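Local coordinates for alpha-L-arabinosidase (Xanthomonas axonopodis pv. citri, PDB 6D25), which probably removes alpha-L-arabinofuranosyl side groups from arabinoxylans as a trimeric GH51 arabinofuranosidase, coping even with internally di-substituted xylose units, at residues A[279-284]-A[479-484]. Sequence-based numbering, arbitrary orientation.
Sequences SSTTFD and ATYNTY
Ala479 lays its methyl over one face of the Phe283 ring, a CH-pi contact in which CB stands 3.9 Å from the ring centroid and 19° off the ring normal. The methyl sits away from the ring centre, on the CZ side, where Phe283 CZ comes within 3.5 Å of Ala479 CA; a side chain as short as alanine's lets the ring rest almost on the backbone. Phe283 gets there because CG sits between its own backbone N and carbonyl carbon (chi1 49°), and the ring also makes a cation-pi contact with Arg347.

The second apolar touch pairs Thr281 with Tyr481. Thr281 CB lies 3.7 Å from Tyr481 CE2, and its methyl CG2 lies near CE2 and CZ of the same ring, the two side chains meeting at a slant. Threonine suits the place by being two-sided: CG2 packs against the tyrosine, whose broad ring can reach across to the neighbouring loop, while OG1 turns back to share a hydrogen bond of 2.9 Å with Thr282 OG1.

Polar linkage between the loops runs through water. One molecule donates to Thr281 O at 2.6 Å and to Ala479 O at 3.1 Å, bridging two carbonyls that could not bond each other directly.

Within 279-284, Ser279 OG accepts from Thr281 N (3.1 Å) and Thr282 N, an ST turn and an ST motif, in which the short serine hydroxyl takes two backbone N-H groups and probably helps hold Thr281 against Tyr481. Asp284, N-cap of helix 285-312, accepts from Ala287 N through OD1, its short carboxylate suiting a helix N-terminus. The whole is a surface contact between the loop leading from strand 262-269 to helix 285-312 of the GH51 (beta/alpha)8 barrel and a loop of the C-terminal beta domain.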
ATOM      1  N   SER A 279     -37.099   4.734 -16.664  1.00 19.96           N
ATOM      2  CA  SER A 279     -37.764   3.408 -16.797  1.00 20.00           C
ATOM      3  C   SER A 279     -37.122   2.605 -17.931  1.00 19.39           C
ATOM      4  O   SER A 279     -36.890   3.144 -19.009  1.00 19.81           O
ATOM      5  CB  SER A 279     -39.241   3.537 -17.018  1.00 20.51           C
ATOM      6  OG  SER A 279     -39.835   2.295 -17.290  1.00 20.05           O
ATOM      7  N   SER A 280     -36.899   1.314 -17.681  1.00 18.55           N
ATOM      8  CA  SER A 280     -36.446   0.351 -18.691  1.00 18.34           C
ATOM      9  C   SER A 280     -37.617  -0.204 -19.519  1.00 18.80           C
ATOM     10  O   SER A 280     -37.379  -0.863 -20.525  1.00 18.71           O
ATOM     11  CB  SER A 280     -35.684  -0.788 -18.044  1.00 17.70           C
ATOM     12  OG  SER A 280     -36.541  -1.590 -17.238  1.00 17.23           O
ATOM     13  N   THR A 281     -38.858   0.001 -19.079  1.00 20.56           N
ATOM     14  CA  THR A 281     -40.027  -0.645 -19.691  1.00 21.81           C
ATOM     15  C   THR A 281     -40.958   0.341 -20.402  1.00 23.90           C
ATOM     16  O   THR A 281     -41.653  -0.078 -21.299  1.00 23.70           O
ATOM     17  CB  THR A 281     -40.895  -1.378 -18.666  1.00 22.04           C
ATOM     18  OG1 THR A 281     -41.328  -0.439 -17.674  1.00 22.25           O
ATOM     19  CG2 THR A 281     -40.173  -2.528 -18.002  1.00 21.80           C
ATOM     20  N   THR A 282     -41.008   1.598 -19.950  1.00 24.84           N
ATOM     21  CA  THR A 282     -42.085   2.506 -20.317  1.00 27.50           C
ATOM     22  C   THR A 282     -41.461   3.871 -20.608  1.00 27.46           C
ATOM     23  O   THR A 282     -40.854   4.473 -19.715  1.00 27.54           O
ATOM     24  CB  THR A 282     -43.102   2.657 -19.175  1.00 29.90           C
ATOM     25  OG1 THR A 282     -43.407   1.369 -18.641  1.00 30.63           O
ATOM     26  CG2 THR A 282     -44.368   3.357 -19.619  1.00 32.16           C
ATOM     27  N   PHE A 283     -41.564   4.344 -21.832  1.00 26.19           N
ATOM     28  CA  PHE A 283     -40.920   5.578 -22.177  1.00 25.85           C
ATOM     29  C   PHE A 283     -41.535   6.150 -23.453  1.00 25.78           C
ATOM     30  O   PHE A 283     -42.072   5.426 -24.277  1.00 26.49           O
ATOM     31  CB  PHE A 283     -39.412   5.376 -22.366  1.00 24.80           C
ATOM     32  CG  PHE A 283     -38.997   4.230 -23.259  1.00 23.54           C
ATOM     33  CD1 PHE A 283     -38.866   4.397 -24.619  1.00 23.38           C
ATOM     34  CD2 PHE A 283     -38.700   2.982 -22.712  1.00 22.69           C
ATOM     35  CE1 PHE A 283     -38.484   3.332 -25.406  1.00 23.11           C
ATOM     36  CE2 PHE A 283     -38.314   1.920 -23.508  1.00 22.68           C
ATOM     37  CZ  PHE A 283     -38.206   2.092 -24.857  1.00 22.91           C
ATOM     38  N   ASP A 284     -41.371   7.451 -23.598  1.00 25.48           N
ATOM     39  CA  ASP A 284     -41.882   8.172 -24.742  1.00 26.01           C
ATOM     40  C   ASP A 284     -40.721   8.494 -25.701  1.00 25.34           C
ATOM     41  O   ASP A 284     -39.560   8.083 -25.490  1.00 23.28           O
ATOM     42  CB  ASP A 284     -42.636   9.425 -24.304  1.00 28.20           C
ATOM     43  CG  ASP A 284     -41.793  10.462 -23.575  1.00 28.78           C
ATOM     44  OD1 ASP A 284     -40.535  10.367 -23.578  1.00 28.42           O
ATOM     45  OD2 ASP A 284     -42.431  11.341 -22.959  1.00 30.79           O
ATOM     46  N   ALA A 479     -41.098   0.731 -27.243  1.00 24.82           N
ATOM     47  CA  ALA A 479     -40.951   0.210 -25.883  1.00 25.14           C
ATOM     48  C   ALA A 479     -41.396  -1.255 -25.832  1.00 26.42           C
ATOM     49  O   ALA A 479     -42.383  -1.574 -25.116  1.00 34.69           O
ATOM     50  CB  ALA A 479     -41.787   1.042 -24.939  1.00 25.78           C
ATOM     51  N   THR A 480     -40.874  -2.101 -26.688  1.00 23.39           N
ATOM     52  CA  THR A 480     -41.241  -3.510 -26.670  1.00 20.94           C
ATOM     53  C   THR A 480     -40.034  -4.247 -26.098  1.00 19.30           C
ATOM     54  O   THR A 480     -38.895  -3.911 -26.430  1.00 17.69           O
ATOM     55  CB  THR A 480     -41.586  -4.034 -28.078  1.00 21.42           C
ATOM     56  OG1 THR A 480     -42.560  -3.186 -28.685  1.00 21.01           O
ATOM     57  CG2 THR A 480     -42.084  -5.458 -28.072  1.00 21.47           C
ATOM     58  N   TYR A 481     -40.295  -5.247 -25.258  1.00 18.52           N
ATOM     59  CA  TYR A 481     -39.252  -6.062 -24.686  1.00 18.28           C
ATOM     60  C   TYR A 481     -39.748  -7.515 -24.618  1.00 18.00           C
ATOM     61  O   TYR A 481     -40.898  -7.781 -24.833  1.00 17.79           O
ATOM     62  CB  TYR A 481     -38.853  -5.519 -23.302  1.00 18.70           C
ATOM     63  CG  TYR A 481     -39.999  -5.290 -22.341  1.00 19.63           C
ATOM     64  CD1 TYR A 481     -40.484  -6.313 -21.549  1.00 20.35           C
ATOM     65  CD2 TYR A 481     -40.560  -4.040 -22.185  1.00 20.54           C
ATOM     66  CE1 TYR A 481     -41.511  -6.118 -20.644  1.00 21.54           C
ATOM     67  CE2 TYR A 481     -41.615  -3.819 -21.315  1.00 21.45           C
ATOM     68  CZ  TYR A 481     -42.055  -4.855 -20.512  1.00 22.08           C
ATOM     69  OH  TYR A 481     -43.061  -4.693 -19.631  1.00 24.71           O
ATOM     70  N   ASN A 482     -38.835  -8.428 -24.360  1.00 17.90           N
ATOM     71  CA  ASN A 482     -39.146  -9.847 -24.296  1.00 17.83           C
ATOM     72  C   ASN A 482     -39.433 -10.239 -22.841  1.00 18.91           C
ATOM     73  O   ASN A 482     -38.775  -9.745 -21.907  1.00 19.31           O
ATOM     74  CB  ASN A 482     -37.991 -10.657 -24.877  1.00 17.23           C
ATOM     75  CG  ASN A 482     -37.851 -10.480 -26.368  1.00 17.38           C
ATOM     76  OD1 ASN A 482     -38.852 -10.188 -27.039  1.00 17.07           O
ATOM     77  ND2 ASN A 482     -36.624 -10.624 -26.878  1.00 16.82           N
ATOM     78  N   THR A 483     -40.388 -11.131 -22.667  1.00 19.77           N
ATOM     79  CA  THR A 483     -40.723 -11.724 -21.364  1.00 20.62           C
ATOM     80  C   THR A 483     -40.813 -13.252 -21.512  1.00 21.49           C
ATOM     81  O   THR A 483     -40.873 -13.778 -22.612  1.00 20.63           O
ATOM     82  CB  THR A 483     -42.068 -11.199 -20.850  1.00 21.24           C
ATOM     83  OG1 THR A 483     -43.058 -11.590 -21.800  1.00 21.62           O
ATOM     84  CG2 THR A 483     -42.098  -9.696 -20.675  1.00 21.60           C
ATOM     85  N   TYR A 484     -40.895 -13.958 -20.396  1.00 22.62           N
ATOM     86  CA  TYR A 484     -41.071 -15.422 -20.380  1.00 24.49           C
ATOM     87  C   TYR A 484     -42.366 -15.790 -21.127  1.00 25.32           C
ATOM     88  O   TYR A 484     -42.374 -16.736 -21.930  1.00 25.86           O
ATOM     89  CB  TYR A 484     -41.009 -15.955 -18.943  1.00 25.39           C
ATOM     90  CG  TYR A 484     -39.801 -15.487 -18.160  1.00 26.20           C
ATOM     91  CD1 TYR A 484     -38.527 -15.856 -18.567  1.00 26.26           C
ATOM     92  CD2 TYR A 484     -39.896 -14.670 -17.034  1.00 26.29           C
ATOM     93  CE1 TYR A 484     -37.385 -15.424 -17.907  1.00 26.06           C
ATOM     94  CE2 TYR A 484     -38.767 -14.217 -16.372  1.00 26.12           C
ATOM     95  CZ  TYR A 484     -37.499 -14.586 -16.817  1.00 26.45           C
ATOM     96  OH  TYR A 484     -36.352 -14.194 -16.205  1.00 27.27           O
TER
HETATM   97  O   HOH W   1     -43.835  -0.794 -22.450  1.00 39.77           O